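Local coordinates for protein 3-carboxy-cis,cis-muconate cycloisomerase (Acinetobacter calcoaceticus, PDB 1Q5N) that is a mostly helical cycloisomerase of the fumarase/aspartase superfamily that assembles into a tetramer, at residues Met153-Leu158 and Thr264-Val269; Glu239-Leu244 and Leu329-Ile334; Asn300-Leu305 and Phe335-Gly340; Glu393-Thr398 and Asp408-Val413. One frame throughout, in Å; residues are numbered along the deposited sequence.

Contact 1. Residues Met153-Leu158 and Thr264-Val269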
loop_
_atom_site.group_PDB
_atom_site.type_symbol
_atom_site.label_atom_id
_atom_site.label_comp_id
_atom_site.label_asym_id
_atom_site.label_seq_id
_atom_site.Cartn_x
_atom_site.Cartn_y
_atom_site.Cartn_z
ATOM N N MET A 153 27.983 -1.671 21.747
ATOM C CA MET A 153 26.721 -1.434 22.459
ATOM C C MET A 153 25.449 -1.940 21.767
ATOM O O MET A 153 25.298 -1.838 20.537
ATOM C CB MET A 153 26.566 0.067 22.748
ATOM C CG MET A 153 27.609 0.639 23.736
ATOM S SD MET A 153 27.534 -0.251 25.346
ATOM C CE MET A 153 25.830 -0.047 25.843
ATOM N N GLY A 154 24.557 -2.535 22.550
ATOM C CA GLY A 154 23.252 -2.916 22.014
ATOM C C GLY A 154 22.430 -1.625 22.193
ATOM O O GLY A 154 22.588 -0.888 23.193
ATOM N N ARG A 155 21.551 -1.323 21.244
ATOM C CA ARG A 155 20.757 -0.079 21.276
ATOM C C ARG A 155 19.271 -0.375 21.108
ATOM O O ARG A 155 18.839 -1.117 20.181
ATOM C CB ARG A 155 21.248 0.873 20.150
ATOM C CG ARG A 155 22.751 1.266 20.302
ATOM C CD ARG A 155 23.369 1.836 19.026
ATOM N NE ARG A 155 24.704 2.430 19.267
ATOM C CZ ARG A 155 25.875 1.914 18.870
ATOM N NH1 ARG A 155 25.936 0.767 18.192
ATOM N NH2 ARG A 155 27.011 2.567 19.142
ATOM N N THR A 156 18.491 0.185 22.024
ATOM C CA THR A 156 17.058 0.018 22.001
ATOM C C THR A 156 16.424 1.421 21.922
ATOM O O THR A 156 16.819 2.344 22.632
ATOM C CB THR A 156 16.580 -0.772 23.255
ATOM O OG1 THR A 156 17.017 -0.103 24.433
ATOM C CG2 THR A 156 17.190 -2.167 23.262
ATOM N N TRP A 157 15.453 1.582 21.026
ATOM C CA TRP A 157 14.822 2.896 20.822
ATOM C C TRP A 157 15.939 3.909 20.489
ATOM O O TRP A 157 15.818 5.083 20.840
ATOM C CB TRP A 157 14.085 3.415 22.079
ATOM C CG TRP A 157 13.075 2.533 22.676
ATOM C CD1 TRP A 157 13.301 1.345 23.278
ATOM C CD2 TRP A 157 11.658 2.784 22.805
ATOM N NE1 TRP A 157 12.133 0.821 23.779
ATOM C CE2 TRP A 157 11.101 1.681 23.504
ATOM C CE3 TRP A 157 10.811 3.854 22.417
ATOM C CZ2 TRP A 157 9.721 1.588 23.821
ATOM C CZ3 TRP A 157 9.440 3.783 22.736
ATOM C CH2 TRP A 157 8.907 2.649 23.436
ATOM N N LEU A 158 16.993 3.416 19.837
ATOM C CA LEU A 158 18.168 4.177 19.424
ATOM C C LEU A 158 19.043 4.720 20.561
ATOM O O LEU A 158 19.860 5.627 20.338
ATOM C CB LEU A 158 17.763 5.326 18.542
ATOM C CG LEU A 158 17.306 5.003 17.132
ATOM C CD1 LEU A 158 17.070 6.327 16.383
ATOM C CD2 LEU A 158 18.375 4.210 16.427
ATOM N N THR A 264 28.744 9.618 11.365
ATOM C CA THR A 264 30.022 10.182 11.750
ATOM C C THR A 264 30.340 10.053 13.249
ATOM O O THR A 264 31.473 9.754 13.635
ATOM C CB THR A 264 30.081 11.689 11.359
ATOM O OG1 THR A 264 29.674 11.836 9.985
ATOM C CG2 THR A 264 31.527 12.252 11.526
ATOM N N GLU A 265 29.346 10.269 14.097
ATOM C CA GLU A 265 29.574 10.225 15.529
ATOM C C GLU A 265 29.633 8.807 16.104
ATOM O O GLU A 265 29.942 8.637 17.275
ATOM C CB GLU A 265 28.484 11.045 16.280
ATOM C CG GLU A 265 28.236 12.510 15.784
ATOM C CD GLU A 265 27.400 12.646 14.484
ATOM O OE1 GLU A 265 27.187 11.637 13.775
ATOM O OE2 GLU A 265 26.961 13.783 14.158
ATOM N N ILE A 266 29.301 7.790 15.321
ATOM C CA ILE A 266 29.326 6.412 15.832
ATOM C C ILE A 266 30.470 5.665 15.132
ATOM O O ILE A 266 31.331 5.089 15.802
ATOM C CB ILE A 266 27.950 5.766 15.616
ATOM C CG1 ILE A 266 26.941 6.605 16.470
ATOM C CG2 ILE A 266 28.014 4.213 15.891
ATOM C CD1 ILE A 266 25.537 6.167 16.384
ATOM N N ALA A 267 30.461 5.676 13.795
ATOM C CA ALA A 267 31.558 5.141 13.008
ATOM C C ALA A 267 32.099 3.799 13.440
ATOM O O ALA A 267 33.306 3.658 13.571
ATOM C CB ALA A 267 32.708 6.174 13.029
ATOM N N GLU A 268 31.232 2.815 13.643
ATOM C CA GLU A 268 31.659 1.508 14.105
ATOM C C GLU A 268 31.845 0.471 12.987
ATOM O O GLU A 268 32.601 -0.480 13.125
ATOM C CB GLU A 268 30.652 0.986 15.135
ATOM C CG GLU A 268 30.525 1.842 16.390
ATOM C CD GLU A 268 29.441 1.326 17.321
ATOM O OE1 GLU A 268 28.497 0.654 16.847
ATOM O OE2 GLU A 268 29.518 1.584 18.532
ATOM N N VAL A 269 31.143 0.680 11.875
ATOM C CA VAL A 269 31.175 -0.248 10.763
ATOM C C VAL A 269 30.991 0.573 9.519
ATOM O O VAL A 269 30.236 1.547 9.537
ATOM C CB VAL A 269 30.007 -1.247 10.850
ATOM C CG1 VAL A 269 29.952 -2.018 9.612
ATOM C CG2 VAL A 269 30.185 -2.211 12.036
HETATM O O HOH W 1 29.803 0.296 20.759
#

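Contact 2. Residues Glu239-Leu244 and Leu329-Ile334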
loop_
_atom_site.group_PDB
_atom_site.type_symbol
_atom_site.label_atom_id
_atom_site.label_comp_id
_atom_site.label_asym_id
_atom_site.label_seq_id
_atom_site.Cartn_x
_atom_site.Cartn_y
_atom_site.Cartn_z
ATOM N N GLU A 239 2.198 -15.840 -3.651
ATOM C CA GLU A 239 3.048 -16.558 -2.721
ATOM C C GLU A 239 4.519 -16.330 -3.019
ATOM O O GLU A 239 5.319 -16.100 -2.090
ATOM C CB GLU A 239 2.689 -18.042 -2.712
ATOM C CG GLU A 239 3.527 -18.876 -1.743
ATOM C CD GLU A 239 2.976 -20.272 -1.499
ATOM O OE1 GLU A 239 2.380 -20.889 -2.398
ATOM O OE2 GLU A 239 3.148 -20.764 -0.393
ATOM N N ILE A 240 4.870 -16.361 -4.308
ATOM C CA ILE A 240 6.254 -16.113 -4.701
ATOM C C ILE A 240 6.632 -14.658 -4.298
ATOM O O ILE A 240 7.698 -14.435 -3.714
ATOM C CB ILE A 240 6.433 -16.304 -6.222
ATOM C CG1 ILE A 240 6.326 -17.792 -6.576
ATOM C CG2 ILE A 240 7.839 -15.821 -6.690
ATOM C CD1 ILE A 240 6.175 -18.000 -8.113
ATOM N N ALA A 241 5.763 -13.685 -4.597
ATOM C CA ALA A 241 6.036 -12.273 -4.236
ATOM C C ALA A 241 6.176 -12.132 -2.713
ATOM O O ALA A 241 7.054 -11.427 -2.249
ATOM C CB ALA A 241 4.900 -11.291 -4.752
ATOM N N SER A 242 5.324 -12.814 -1.952
ATOM C CA SER A 242 5.377 -12.687 -0.494
ATOM C C SER A 242 6.727 -13.109 0.123
ATOM O O SER A 242 7.187 -12.526 1.097
ATOM C CB SER A 242 4.223 -13.477 0.184
ATOM O OG SER A 242 4.428 -14.869 0.080
ATOM N N VAL A 243 7.360 -14.116 -0.457
ATOM C CA VAL A 243 8.643 -14.593 0.040
ATOM C C VAL A 243 9.762 -13.592 -0.354
ATOM O O VAL A 243 10.649 -13.296 0.443
ATOM C CB VAL A 243 8.867 -16.026 -0.507
ATOM C CG1 VAL A 243 10.321 -16.495 -0.273
ATOM C CG2 VAL A 243 7.908 -16.975 0.224
ATOM N N LEU A 244 9.690 -13.043 -1.569
ATOM C CA LEU A 244 10.661 -12.059 -2.013
ATOM C C LEU A 244 10.492 -10.837 -1.098
ATOM O O LEU A 244 11.470 -10.224 -0.710
ATOM C CB LEU A 244 10.423 -11.676 -3.482
ATOM C CG LEU A 244 10.619 -12.898 -4.410
ATOM C CD1 LEU A 244 10.194 -12.468 -5.840
ATOM C CD2 LEU A 244 12.091 -13.460 -4.346
ATOM N N LEU A 329 3.193 -5.943 -14.408
ATOM C CA LEU A 329 4.043 -4.837 -14.017
ATOM C C LEU A 329 4.638 -5.027 -12.625
ATOM O O LEU A 329 5.767 -4.668 -12.391
ATOM C CB LEU A 329 3.257 -3.527 -13.998
ATOM C CG LEU A 329 2.847 -3.050 -15.404
ATOM C CD1 LEU A 329 1.955 -1.839 -15.291
ATOM C CD2 LEU A 329 4.062 -2.713 -16.241
ATOM N N SER A 330 3.894 -5.610 -11.696
ATOM C CA SER A 330 4.421 -5.693 -10.357
ATOM C C SER A 330 5.393 -6.828 -10.050
ATOM O O SER A 330 6.436 -6.577 -9.454
ATOM C CB SER A 330 3.244 -5.721 -9.371
ATOM O OG SER A 330 2.547 -6.959 -9.509
ATOM N N LEU A 331 5.045 -8.066 -10.439
ATOM C CA LEU A 331 5.893 -9.222 -10.159
ATOM C C LEU A 331 7.336 -9.037 -10.614
ATOM O O LEU A 331 8.258 -9.214 -9.818
ATOM C CB LEU A 331 5.307 -10.525 -10.739
ATOM C CG LEU A 331 6.067 -11.833 -10.361
ATOM C CD1 LEU A 331 6.002 -12.095 -8.853
ATOM C CD2 LEU A 331 5.480 -13.054 -11.080
ATOM N N PRO A 332 7.556 -8.646 -11.876
ATOM C CA PRO A 332 8.966 -8.480 -12.273
ATOM C C PRO A 332 9.707 -7.424 -11.400
ATOM O O PRO A 332 10.879 -7.614 -11.050
ATOM C CB PRO A 332 8.882 -8.034 -13.766
ATOM C CG PRO A 332 7.502 -8.520 -14.208
ATOM C CD PRO A 332 6.634 -8.287 -12.979
ATOM N N GLU A 333 9.042 -6.312 -11.080
ATOM C CA GLU A 333 9.694 -5.261 -10.291
ATOM C C GLU A 333 10.105 -5.823 -8.922
ATOM O O GLU A 333 11.208 -5.535 -8.460
ATOM C CB GLU A 333 8.753 -4.067 -10.162
ATOM C CG GLU A 333 9.275 -2.790 -9.508
ATOM C CD GLU A 333 10.258 -2.018 -10.367
ATOM O OE1 GLU A 333 10.274 -2.293 -11.592
ATOM O OE2 GLU A 333 11.008 -1.132 -9.849
ATOM N N ILE A 334 9.260 -6.656 -8.287
ATOM C CA ILE A 334 9.578 -7.228 -6.969
ATOM C C ILE A 334 10.840 -8.103 -7.065
ATOM O O ILE A 334 11.752 -7.959 -6.258
ATOM C CB ILE A 334 8.375 -8.039 -6.423
ATOM C CG1 ILE A 334 7.198 -7.087 -6.317
ATOM C CG2 ILE A 334 8.721 -8.731 -5.070
ATOM C CD1 ILE A 334 5.983 -7.618 -5.670
#

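Contact 3. Residues Asn300-Leu305 and Phe335-Gly340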
loop_
_atom_site.group_PDB
_atom_site.type_symbol
_atom_site.label_atom_id
_atom_site.label_comp_id
_atom_site.label_asym_id
_atom_site.label_seq_id
_atom_site.Cartn_x
_atom_site.Cartn_y
_atom_site.Cartn_z
ATOM N N ASN A 300 11.274 0.230 0.753
ATOM C CA ASN A 300 10.146 1.197 0.700
ATOM C C ASN A 300 9.205 0.714 -0.467
ATOM O O ASN A 300 7.991 0.546 -0.298
ATOM C CB ASN A 300 10.707 2.615 0.372
ATOM C CG ASN A 300 9.646 3.601 -0.185
ATOM O OD1 ASN A 300 9.506 4.715 0.346
ATOM N ND2 ASN A 300 8.947 3.236 -1.256
ATOM N N ARG A 301 9.805 0.449 -1.631
ATOM C CA ARG A 301 9.089 0.076 -2.829
ATOM C C ARG A 301 8.408 -1.339 -2.812
ATOM O O ARG A 301 7.249 -1.499 -3.255
ATOM C CB ARG A 301 10.090 0.247 -3.976
ATOM C CG ARG A 301 9.538 0.389 -5.388
ATOM C CD ARG A 301 8.751 1.702 -5.663
ATOM N NE ARG A 301 8.057 1.664 -6.972
ATOM C CZ ARG A 301 8.627 1.248 -8.125
ATOM N NH1 ARG A 301 9.887 0.810 -8.148
ATOM N NH2 ARG A 301 7.969 1.305 -9.294
ATOM N N VAL A 302 9.104 -2.354 -2.274
ATOM C CA VAL A 302 8.551 -3.693 -2.253
ATOM C C VAL A 302 7.257 -3.772 -1.438
ATOM O O VAL A 302 6.293 -4.403 -1.902
ATOM C CB VAL A 302 9.645 -4.761 -1.833
ATOM C CG1 VAL A 302 9.012 -6.128 -1.621
ATOM C CG2 VAL A 302 10.633 -4.915 -3.002
ATOM N N PRO A 303 7.197 -3.151 -0.234
ATOM C CA PRO A 303 5.933 -3.207 0.535
ATOM C C PRO A 303 4.773 -2.599 -0.260
ATOM O O PRO A 303 3.620 -3.109 -0.183
ATOM C CB PRO A 303 6.234 -2.384 1.789
ATOM C CG PRO A 303 7.742 -2.718 2.036
ATOM C CD PRO A 303 8.285 -2.574 0.585
ATOM N N ALA A 304 5.055 -1.516 -1.007
ATOM C CA ALA A 304 4.011 -0.886 -1.838
ATOM C C ALA A 304 3.611 -1.848 -2.957
ATOM O O ALA A 304 2.447 -2.008 -3.212
ATOM C CB ALA A 304 4.504 0.450 -2.447
ATOM N N LEU A 305 4.578 -2.487 -3.627
ATOM C CA LEU A 305 4.248 -3.436 -4.689
ATOM C C LEU A 305 3.438 -4.650 -4.134
ATOM O O LEU A 305 2.613 -5.249 -4.884
ATOM C CB LEU A 305 5.513 -3.921 -5.390
ATOM C CG LEU A 305 6.222 -2.791 -6.147
ATOM C CD1 LEU A 305 7.609 -3.269 -6.526
ATOM C CD2 LEU A 305 5.436 -2.382 -7.409
ATOM N N PHE A 335 10.900 -9.004 -8.049
ATOM C CA PHE A 335 12.101 -9.817 -8.258
ATOM C C PHE A 335 13.366 -8.962 -8.492
ATOM O O PHE A 335 14.434 -9.195 -7.921
ATOM C CB PHE A 335 11.930 -10.703 -9.492
ATOM C CG PHE A 335 11.510 -12.105 -9.176
ATOM C CD1 PHE A 335 12.429 -13.001 -8.610
ATOM C CD2 PHE A 335 10.207 -12.548 -9.514
ATOM C CE1 PHE A 335 12.087 -14.334 -8.377
ATOM C CE2 PHE A 335 9.831 -13.865 -9.295
ATOM C CZ PHE A 335 10.772 -14.781 -8.733
ATOM N N GLN A 336 13.250 -7.991 -9.377
ATOM C CA GLN A 336 14.380 -7.137 -9.686
ATOM C C GLN A 336 14.912 -6.320 -8.510
ATOM O O GLN A 336 16.135 -6.174 -8.381
ATOM C CB GLN A 336 14.029 -6.210 -10.841
ATOM C CG GLN A 336 14.221 -6.869 -12.177
ATOM C CD GLN A 336 13.691 -5.990 -13.291
ATOM O OE1 GLN A 336 12.489 -5.949 -13.524
ATOM N NE2 GLN A 336 14.569 -5.261 -13.949
ATOM N N LEU A 337 14.021 -5.799 -7.651
ATOM C CA LEU A 337 14.438 -5.024 -6.477
ATOM C C LEU A 337 15.043 -5.938 -5.417
ATOM O O LEU A 337 16.012 -5.544 -4.728
ATOM C CB LEU A 337 13.261 -4.229 -5.870
ATOM C CG LEU A 337 12.809 -3.052 -6.741
ATOM C CD1 LEU A 337 11.437 -2.582 -6.393
ATOM C CD2 LEU A 337 13.802 -1.927 -6.583
ATOM N N THR A 338 14.488 -7.146 -5.278
ATOM C CA THR A 338 14.981 -8.088 -4.284
ATOM C C THR A 338 16.398 -8.588 -4.651
ATOM O O THR A 338 17.304 -8.631 -3.793
ATOM C CB THR A 338 14.033 -9.311 -4.156
ATOM O OG1 THR A 338 12.736 -8.875 -3.762
ATOM C CG2 THR A 338 14.578 -10.324 -3.119
ATOM N N ALA A 339 16.585 -8.971 -5.919
ATOM C CA ALA A 339 17.885 -9.465 -6.393
ATOM C C ALA A 339 18.871 -8.284 -6.306
ATOM O O ALA A 339 20.025 -8.457 -5.901
ATOM C CB ALA A 339 17.760 -9.996 -7.864
ATOM N N GLY A 340 18.417 -7.074 -6.668
ATOM C CA GLY A 340 19.298 -5.907 -6.532
ATOM C C GLY A 340 19.685 -5.647 -5.064
ATOM O O GLY A 340 20.849 -5.409 -4.721
#

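Contact 4. Residues Glu393-Thr398 and Asp408-Val413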
loop_
_atom_site.group_PDB
_atom_site.type_symbol
_atom_site.label_atom_id
_atom_site.label_comp_id
_atom_site.label_asym_id
_atom_site.label_seq_id
_atom_site.Cartn_x
_atom_site.Cartn_y
_atom_site.Cartn_z
ATOM N N GLU A 393 22.008 2.864 42.916
ATOM C CA GLU A 393 21.261 4.046 42.533
ATOM C C GLU A 393 21.856 5.329 43.177
ATOM O O GLU A 393 21.961 6.361 42.526
ATOM C CB GLU A 393 19.803 3.870 42.928
ATOM C CG GLU A 393 19.002 5.138 42.804
ATOM C CD GLU A 393 17.653 5.008 43.511
ATOM O OE1 GLU A 393 17.578 4.217 44.517
ATOM O OE2 GLU A 393 16.682 5.701 43.068
ATOM N N ALA A 394 22.264 5.262 44.438
ATOM C CA ALA A 394 22.849 6.436 45.073
ATOM C C ALA A 394 24.208 6.758 44.401
ATOM O O ALA A 394 24.585 7.931 44.229
ATOM C CB ALA A 394 23.042 6.173 46.591
ATOM N N ALA A 395 24.946 5.711 44.018
ATOM C CA ALA A 395 26.237 5.895 43.346
ATOM C C ALA A 395 26.063 6.542 41.964
ATOM O O ALA A 395 26.911 7.347 41.529
ATOM C CB ALA A 395 26.951 4.555 43.217
ATOM N N CYS A 396 24.980 6.188 41.269
ATOM C CA CYS A 396 24.742 6.765 39.935
ATOM C C CYS A 396 24.475 8.261 40.070
ATOM O O CYS A 396 24.996 9.041 39.281
ATOM C CB CYS A 396 23.556 6.080 39.219
ATOM S SG CYS A 396 23.891 4.349 38.674
ATOM N N LYS A 397 23.681 8.641 41.080
ATOM C CA LYS A 397 23.370 10.043 41.361
ATOM C C LYS A 397 24.657 10.832 41.651
ATOM O O LYS A 397 24.852 11.950 41.174
ATOM C CB LYS A 397 22.470 10.146 42.598
ATOM C CG LYS A 397 21.005 10.093 42.310
ATOM C CD LYS A 397 20.264 10.085 43.616
ATOM C CE LYS A 397 18.783 10.114 43.352
ATOM N NZ LYS A 397 17.991 10.013 44.634
ATOM N N THR A 398 25.519 10.232 42.466
ATOM C CA THR A 398 26.758 10.858 42.826
ATOM C C THR A 398 27.660 10.989 41.613
ATOM O O THR A 398 28.253 12.063 41.409
ATOM C CB THR A 398 27.500 10.071 43.924
ATOM O OG1 THR A 398 26.626 9.884 45.043
ATOM C CG2 THR A 398 28.701 10.839 44.394
ATOM N N ASP A 408 34.758 4.854 39.610
ATOM C CA ASP A 408 35.407 5.700 40.594
ATOM C C ASP A 408 34.546 5.906 41.812
ATOM O O ASP A 408 35.058 5.872 42.928
ATOM C CB ASP A 408 35.762 7.045 39.992
ATOM C CG ASP A 408 36.734 6.898 38.831
ATOM O OD1 ASP A 408 37.441 5.831 38.788
ATOM O OD2 ASP A 408 36.796 7.842 37.983
ATOM N N ILE A 409 33.238 6.066 41.627
ATOM C CA ILE A 409 32.359 6.295 42.763
ATOM C C ILE A 409 32.075 5.011 43.544
ATOM O O ILE A 409 32.169 4.957 44.763
ATOM C CB ILE A 409 31.001 6.897 42.310
ATOM C CG1 ILE A 409 31.224 8.245 41.655
ATOM C CG2 ILE A 409 30.023 6.932 43.470
ATOM C CD1 ILE A 409 32.038 9.215 42.448
ATOM N N ILE A 410 31.727 3.955 42.845
ATOM C CA ILE A 410 31.400 2.751 43.552
ATOM C C ILE A 410 32.587 2.182 44.325
ATOM O O ILE A 410 32.395 1.636 45.411
ATOM C CB ILE A 410 30.772 1.708 42.580
ATOM C CG1 ILE A 410 29.420 1.284 43.137
ATOM C CG2 ILE A 410 31.626 0.477 42.438
ATOM C CD1 ILE A 410 28.345 1.410 42.140
ATOM N N SER A 411 33.803 2.343 43.795
ATOM C CA SER A 411 34.989 1.787 44.459
ATOM C C SER A 411 35.327 2.427 45.812
ATOM O O SER A 411 36.086 1.847 46.600
ATOM C CB SER A 411 36.228 1.861 43.547
ATOM O OG SER A 411 36.620 3.211 43.398
ATOM N N GLN A 412 34.794 3.615 46.087
ATOM C CA GLN A 412 35.071 4.228 47.379
ATOM C C GLN A 412 33.881 4.130 48.350
ATOM O O GLN A 412 33.861 4.784 49.374
ATOM C CB GLN A 412 35.587 5.674 47.199
ATOM C CG GLN A 412 34.587 6.741 46.756
ATOM C CD GLN A 412 35.254 7.890 45.933
ATOM O OE1 GLN A 412 34.645 8.954 45.671
ATOM N NE2 GLN A 412 36.499 7.655 45.507
ATOM N N VAL A 413 32.911 3.275 48.031
ATOM C CA VAL A 413 31.737 3.040 48.881
ATOM C C VAL A 413 32.085 1.902 49.848
ATOM O O VAL A 413 32.430 0.804 49.414
ATOM C CB VAL A 413 30.511 2.610 48.046
ATOM C CG1 VAL A 413 29.393 2.146 48.952
ATOM C CG2 VAL A 413 30.047 3.751 47.204
#

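Contact 1. Residues Met153-Leu158 and Thr264-Val269
A buried salt bridge between Arg-155, near the end of strand 151-156, and Glu-268, in the loop after helix 235-261, joins these two parts of the chain. The two side chains approach from opposite directions, and the guanidinium grips the carboxylate end-on with both terminal nitrogens, one to each oxygen. Arg-155 NH2 lies 2.8 Å from Glu-268 OE2 in a nearly straight bond, with the oxygen in the guanidinium plane. The second bond, from Arg-155 NH1 to Glu-268 OE1, measures 2.9 Å and is more bent, at 148°. The flat groups are twisted 54° against each other: OE1 is met on its syn side, somewhat out of the carboxylate plane, whereas OE2 is approached from well above it. Such a two-pronged arginine-carboxylate bridge fixes the rotation of both groups, and here it ties the middle strand of a small antiparallel sheet to the loop leading into strand 269-270. Ile-266 adds an apolar neighbour, its CG2 lying 3.8 Å from Arg-155 NH2. A water bridges strand and loop a second time, accepting from Met-153 N and donating to Glu-268 OE2. Glu-268 OE2 also accepts a hydrogen bond from Asn-362 of helix 356-364. Beyond the subunit, Arg-155 NH2 forms a salt bridge with Glu-265 of the third subunit, and Glu-318 OE1 of the second subunit is hydrogen-bonded to Arg-155 N.

Contact 2. Residues Glu239-Leu244 and Leu329-Ile334
Ala-241 and Leu-244, one helical turn apart, turn their side chains onto Leu-331 and Ile-334, which are spaced likewise on the facing helix. The contact is wholly apolar across the gap, and the axes of the two short segments run in roughly the same direction, 10.2 Å apart at closest approach and crossing at 34°. At the start of 239-244, the carbonyl of Glu-239 turns to partners within its own helix. Ala-241 follows, where the backbones come nearest, its CA 6.7 Å from Leu-331 CA. Its methyl, Ala-241 CB, meets Ile-334 CD1 at 3.9 Å and, more loosely, Leu-331 CD1 at 4.3 Å, consistent with the short side chain leaving both longer ones to meet it. Ser-242, whose CB points away from the facing helix, spends its hydroxyl on its own helix: Ser-242 OG donates to Glu-239 O at 2.6 Å, from the same face as the backbone N of Val-243, which also bonds there. At the end of the segment, Leu-244 CB lies 3.8 Å from Ile-334 CG2, with Leu-244 CD1 somewhat farther from the same methyl. Ile-334 serves both partners by splitting its branches: CG1 lies opposite the carbonyl carbon (chi1 -59°) and carries CD1 to Ala-241, while CG2 goes to Leu-244. These helices belong to the long-helix bundle of the superfamily: Leu-331 and Ile-240 also rest on Cys-122 of helix 110-146, Ile-334 on Met-306 of helix 290-311, and Ile-240 on Val-191 of helix 166-191.

Contact 3. Residues Asn300-Leu305 and Phe335-Gly340
Leu-337 reaches across from helix 323-351 to Arg-301, Val-302 and Leu-305 on helix 290-311, so that one leucine carries almost the whole contact. The segments run close to antiparallel, at 151° between their directions, with axes 10.1 Å apart. The interaction between them is van der Waals throughout. Leu-337 CD1 is the main contact atom: it lies 3.7 Å from Arg-301 CG and 3.9 Å from Leu-305 CD1, and both of these side chains run roughly perpendicular to that of Leu-337. Val-302 behaves differently, lying alongside Leu-337 with their ends pointing opposite ways and Val-302 CG2 3.9 Å from Leu-337 CB. That methyl is placed opposite the carbonyl carbon of its own residue by the valine torsion (chi1 172°), which turns it to the base of the leucine. Between the two segments the contact is apolar, but the same helices are also linked by a salt bridge. The chain of Arg-301 bends at chi2 (68°), bringing its aliphatic part to Leu-337, while Arg-301 NH1 pairs with Glu-333 OE2, one turn back on helix 323-351. Thr-338 OG1 is engaged with Ile-334 O of its own helix and with Thr-248 OG1 of helix 235-261. In the helical bundle of this superfamily, helix 323-351 is thus flanked by helix 290-311 at Leu-337, helix 235-261 at Thr-338 and helix 15-20 at Ala-339, while helix 290-311 also meets the fourth subunit, where Ala-304 packs on Ser-308 of that neighbouring chain.

Contact 4. Residues Glu393-Thr398 and Asp408-Val413
The helical C-terminal domain of the lyase superfamily supplies this contact, in which Ala-395 and Thr-398 of helix 385-402 meet Ile-409 and Ile-410 of the short helix 406-410. Only a brief link separates the two helices, so the chain folds back on itself, and the backbones come close: the CA atoms of Ala-395 and Ile-410 are 6.0 Å apart. This close approach is consistent with the small side chain of Ala-395. Its methyl touches two successive isoleucines, with Ala-395 CB 3.6 Å from Ile-410 CD1 and 3.9 Å from Ile-409 CG2. The CG2 branch of Ile-409, set opposite its backbone N (chi1 -62°), also rests 3.7 Å from Ala-395 O and 4.1 Å from Thr-398 CB, so it spans a turn of the facing helix; Thr-398 CG2 lies near Ile-409 CD1 at the margin. Ile-410 reaches the alanine from an unusual conformation, its chi1 of -125° lying well away from a staggered value. After Ile-410 the chain makes a type I turn to Val-413, which occupies the N-cap position of the following helix, 414-417. Ile-410 also packs on Val-375 of helix 372-383 and on Phe-429, and no other subunit touches either segment. The hydroxyl of Thr-398 is used within its own helix: Thr-398 OG1 donates to Ala-394 O at 2.9 Å, and the backbone N of Thr-398 reaches the same oxygen from the opposite face of the carbonyl plane.

From the N terminus, contact 1 opens first, on strand 151-156, and closes a loop of 105 residues at 264-269. Contact 2 opens inside that loop, at 239-244, and closes outside it at 329-334, so the two cross. Contact 3, opening at 300-305 and closing at 335-340, crosses contact 2 in turn; the pair share helix 323-351, touch directly and have centres about 8 Å apart, binding three long helices into one bundle. Contact 1, at the three-stranded sheet containing strand 151-156, closes before contact 3 opens and lies about 27 Å from it, centre to centre. Contact 4 follows as a short closure of its own in the C-terminal domain, its centre about 57 Å from that of contact 2.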